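Local structure of glycerol uptake operon antiterminator regulatory protein (Listeria monocytogenes str. 4b, 3KTS) at residues 6-17 with 30-38. The protein probably regulates expression of the glycerol uptake operon by transcription antitermination in response to glycerol 3-phosphate, using a TIM-barrel-like domain. Numbering follows the deposited sequence.
Sequences PFSNQSIIPAAH and LTYMVMLET
Gln10, just ahead of strand 12-16, meets Tyr32, the first residue of strand 32-35. Tyr32 CB lies 3.4 Å from Gln10 OE1, which sits at the edge of the tyrosine ring. Phe7 turns its own edge to one face of that ring, a T-shaped pair with planes at 90°; its CD2 stands over the ring centre, 3.7 Å from Tyr32 CG. Pro6 crosses obliquely at the tip, its CB 3.2 Å from Tyr32 OH. A flat aromatic suits this place, offering Phe7 a face and Gln10 an edge.

With CG anti to the backbone N (chi1 -169°) and the chain extended, the Gln10 amide bonds both N and O of Tyr32, somewhat as a neighbouring strand would. OE1 accepts from Tyr32 N at 3.1 Å, strongly bent at the acceptor (97°); NE2 donates to Tyr32 O at 2.9 Å, on a lone pair, and also to Ile12 O. Pro14, lacking an N-H, forgoes a strand bond to Tyr32 O, which Gln10 NE2 fills.

Backbone pairing follows: Val34 N to Pro14 O, Ala16 N to Val34 O, Leu36 N to Ala16 O. Small Ala15 shares a face with Val34, whose CG2 packs against Ile13 CG2. Leu36 CD1 makes a CH-pi contact over His17, 3.5 Å from the ring centroid.

Strand 12-16, helix 20-25 and strand 32-39 form a beta-alpha-beta unit of the TIM-type barrel. Ala16 and Met35 face the helix, the alanine methyl fitting close to Asp21; strand 173-178 lies beside 12-16, and 56-60 beside 32-39.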
loop_
_atom_site.group_PDB
_atom_site.type_symbol
_atom_site.label_atom_id
_atom_site.label_comp_id
_atom_site.label_asym_id
_atom_site.label_seq_id
_atom_site.Cartn_x
_atom_site.Cartn_y
_atom_site.Cartn_z
ATOM N N PRO A 6 7.575 -9.510 -0.165
ATOM C CA PRO A 6 7.561 -10.054 1.205
ATOM C C PRO A 6 6.202 -10.447 1.793
ATOM O O PRO A 6 6.158 -11.195 2.772
ATOM C CB PRO A 6 8.192 -8.929 2.036
ATOM C CG PRO A 6 8.129 -7.710 1.168
ATOM C CD PRO A 6 8.311 -8.233 -0.207
ATOM N N PHE A 7 5.110 -9.952 1.215
ATOM C CA PHE A 7 3.783 -10.430 1.582
ATOM C C PHE A 7 3.311 -11.511 0.616
ATOM O O PHE A 7 2.343 -11.335 -0.132
ATOM C CB PHE A 7 2.764 -9.287 1.718
ATOM C CG PHE A 7 3.125 -8.049 0.953
ATOM C CD1 PHE A 7 2.881 -7.961 -0.412
ATOM C CD2 PHE A 7 3.699 -6.959 1.604
ATOM C CE1 PHE A 7 3.214 -6.815 -1.119
ATOM C CE2 PHE A 7 4.035 -5.805 0.904
ATOM C CZ PHE A 7 3.792 -5.733 -0.461
ATOM N N SER A 8 4.039 -12.624 0.626
ATOM C CA SER A 8 3.597 -13.858 -0.007
ATOM C C SER A 8 2.776 -14.618 1.026
ATOM O O SER A 8 3.117 -14.614 2.214
ATOM C CB SER A 8 4.790 -14.698 -0.469
ATOM O OG SER A 8 5.538 -14.023 -1.468
ATOM N N ASN A 9 1.694 -15.248 0.566
ATOM C CA ASN A 9 0.710 -15.937 1.423
ATOM C C ASN A 9 0.049 -15.070 2.505
ATOM O O ASN A 9 -0.402 -15.574 3.539
ATOM C CB ASN A 9 1.265 -17.251 2.008
ATOM C CG ASN A 9 1.033 -18.449 1.092
ATOM O OD1 ASN A 9 1.705 -19.475 1.220
ATOM N ND2 ASN A 9 0.078 -18.325 0.172
ATOM N N GLN A 10 0.010 -13.765 2.253
ATOM C CA GLN A 10 -0.796 -12.848 3.036
ATOM C C GLN A 10 -1.738 -12.125 2.085
ATOM O O GLN A 10 -1.304 -11.289 1.295
ATOM C CB GLN A 10 0.074 -11.851 3.787
ATOM C CG GLN A 10 -0.710 -11.054 4.811
ATOM C CD GLN A 10 0.094 -9.935 5.402
ATOM O OE1 GLN A 10 1.318 -9.900 5.266
ATOM N NE2 GLN A 10 -0.587 -8.995 6.058
ATOM N N SER A 11 -3.021 -12.466 2.169
ATOM C CA SER A 11 -4.032 -12.004 1.223
ATOM C C SER A 11 -4.666 -10.681 1.631
ATOM O O SER A 11 -4.906 -9.819 0.786
ATOM C CB SER A 11 -5.112 -13.068 1.052
ATOM O OG SER A 11 -4.542 -14.265 0.561
ATOM N N ILE A 12 -4.947 -10.533 2.920
ATOM C CA ILE A 12 -5.477 -9.292 3.454
ATOM C C ILE A 12 -4.344 -8.524 4.123
ATOM O O ILE A 12 -3.605 -9.059 4.960
ATOM C CB ILE A 12 -6.669 -9.537 4.429
ATOM C CG1 ILE A 12 -7.972 -9.714 3.654
ATOM C CG2 ILE A 12 -6.876 -8.370 5.381
ATOM C CD1 ILE A 12 -8.256 -11.124 3.237
ATOM N N ILE A 13 -4.183 -7.278 3.701
ATOM C CA ILE A 13 -3.296 -6.350 4.360
ATOM C C ILE A 13 -4.209 -5.287 4.953
ATOM O O ILE A 13 -4.709 -4.434 4.227
ATOM C CB ILE A 13 -2.284 -5.734 3.378
ATOM C CG1 ILE A 13 -1.546 -6.833 2.595
ATOM C CG2 ILE A 13 -1.303 -4.854 4.133
ATOM C CD1 ILE A 13 -0.565 -6.318 1.549
ATOM N N PRO A 14 -4.472 -5.365 6.270
ATOM C CA PRO A 14 -5.366 -4.420 6.934
ATOM C C PRO A 14 -4.895 -2.976 6.821
ATOM O O PRO A 14 -3.694 -2.712 6.846
ATOM C CB PRO A 14 -5.335 -4.878 8.400
ATOM C CG PRO A 14 -4.098 -5.669 8.537
ATOM C CD PRO A 14 -3.953 -6.364 7.219
ATOM N N ALA A 15 -5.849 -2.062 6.691
ATOM C CA ALA A 15 -5.549 -0.651 6.499
ATOM C C ALA A 15 -6.117 0.177 7.642
ATOM O O ALA A 15 -7.330 0.276 7.798
ATOM C CB ALA A 15 -6.099 -0.173 5.155
ATOM N N ALA A 16 -5.230 0.770 8.435
ATOM C CA ALA A 16 -5.626 1.537 9.608
ATOM C C ALA A 16 -5.853 3.008 9.287
ATOM O O ALA A 16 -4.972 3.662 8.725
ATOM C CB ALA A 16 -4.575 1.396 10.706
ATOM N N HIS A 17 -7.035 3.511 9.648
ATOM C CA HIS A 17 -7.359 4.939 9.584
ATOM C C HIS A 17 -7.023 5.627 10.902
ATOM O O HIS A 17 -6.720 6.826 10.935
ATOM C CB HIS A 17 -8.851 5.144 9.317
ATOM C CG HIS A 17 -9.276 4.814 7.923
ATOM N ND1 HIS A 17 -9.120 5.688 6.870
ATOM C CD2 HIS A 17 -9.869 3.710 7.412
ATOM C CE1 HIS A 17 -9.596 5.136 5.768
ATOM N NE2 HIS A 17 -10.049 3.933 6.067
ATOM N N LEU A 30 -1.897 -11.651 10.797
ATOM C CA LEU A 30 -1.378 -11.020 9.584
ATOM C C LEU A 30 -0.172 -10.140 9.902
ATOM O O LEU A 30 -0.228 -9.327 10.817
ATOM C CB LEU A 30 -2.482 -10.190 8.920
ATOM C CG LEU A 30 -3.851 -10.858 8.718
ATOM C CD1 LEU A 30 -4.949 -9.814 8.622
ATOM C CD2 LEU A 30 -3.872 -11.784 7.497
ATOM N N THR A 31 0.911 -10.310 9.149
ATOM C CA THR A 31 2.179 -9.625 9.446
ATOM C C THR A 31 2.296 -8.182 8.910
ATOM O O THR A 31 2.733 -7.290 9.640
ATOM C CB THR A 31 3.426 -10.495 9.067
ATOM O OG1 THR A 31 4.594 -9.665 8.975
ATOM C CG2 THR A 31 3.216 -11.249 7.743
ATOM N N TYR A 32 1.905 -7.952 7.655
ATOM C CA TYR A 32 1.936 -6.595 7.064
ATOM C C TYR A 32 0.663 -5.775 7.284
ATOM O O TYR A 32 -0.454 -6.279 7.124
ATOM C CB TYR A 32 2.244 -6.655 5.570
ATOM C CG TYR A 32 3.716 -6.678 5.248
ATOM C CD1 TYR A 32 4.408 -7.880 5.136
ATOM C CD2 TYR A 32 4.416 -5.494 5.043
ATOM C CE1 TYR A 32 5.760 -7.899 4.835
ATOM C CE2 TYR A 32 5.763 -5.500 4.738
ATOM C CZ TYR A 32 6.429 -6.704 4.640
ATOM O OH TYR A 32 7.770 -6.700 4.352
ATOM N N MET A 33 0.846 -4.508 7.646
ATOM C CA MET A 33 -0.268 -3.581 7.841
ATOM C C MET A 33 -0.088 -2.304 7.012
ATOM O O MET A 33 1.022 -1.993 6.562
ATOM C CB MET A 33 -0.434 -3.230 9.320
ATOM C CG MET A 33 0.577 -2.219 9.847
ATOM S SD MET A 33 -0.138 -1.171 11.126
ATOM C CE MET A 33 0.012 -2.230 12.562
ATOM N N VAL A 34 -1.179 -1.573 6.814
ATOM C CA VAL A 34 -1.134 -0.308 6.093
ATOM C C VAL A 34 -1.629 0.842 6.964
ATOM O O VAL A 34 -2.680 0.745 7.599
ATOM C CB VAL A 34 -1.975 -0.362 4.804
ATOM C CG1 VAL A 34 -2.163 1.036 4.233
ATOM C CG2 VAL A 34 -1.319 -1.278 3.782
ATOM N N MET A 35 -0.867 1.931 6.989
ATOM C CA MET A 35 -1.219 3.094 7.794
ATOM C C MET A 35 -1.613 4.275 6.914
ATOM O O MET A 35 -0.798 4.794 6.152
ATOM C CB MET A 35 -0.056 3.485 8.709
ATOM C CG MET A 35 -0.461 3.748 10.149
ATOM S SD MET A 35 0.952 4.090 11.218
ATOM C CE MET A 35 1.432 2.429 11.686
ATOM N N LEU A 36 -2.870 4.695 7.024
ATOM C CA LEU A 36 -3.503 5.495 5.983
ATOM C C LEU A 36 -3.341 6.986 6.258
ATOM O O LEU A 36 -2.576 7.672 5.581
ATOM C CB LEU A 36 -4.987 5.141 5.864
ATOM C CG LEU A 36 -5.343 4.037 4.867
ATOM C CD1 LEU A 36 -6.711 3.449 5.180
ATOM C CD2 LEU A 36 -5.296 4.564 3.440
ATOM N N GLU A 37 -4.066 7.481 7.256
ATOM C CA GLU A 37 -3.897 8.854 7.718
ATOM C C GLU A 37 -3.099 8.904 9.016
ATOM O O GLU A 37 -3.345 8.128 9.938
ATOM C CB GLU A 37 -5.258 9.524 7.912
ATOM C CG GLU A 37 -5.182 11.019 8.175
ATOM C CD GLU A 37 -6.499 11.594 8.659
ATOM O OE1 GLU A 37 -6.574 12.824 8.861
ATOM O OE2 GLU A 37 -7.459 10.815 8.839
ATOM N N THR A 38 -2.141 9.823 9.079
ATOM C CA THR A 38 -1.241 9.914 10.223
ATOM C C THR A 38 -0.925 11.367 10.562
ATOM O O THR A 38 -1.298 12.281 9.825
ATOM C CB THR A 38 0.076 9.159 9.967
ATOM O OG1 THR A 38 0.606 9.535 8.690
ATOM C CG2 THR A 38 -0.158 7.656 9.990
#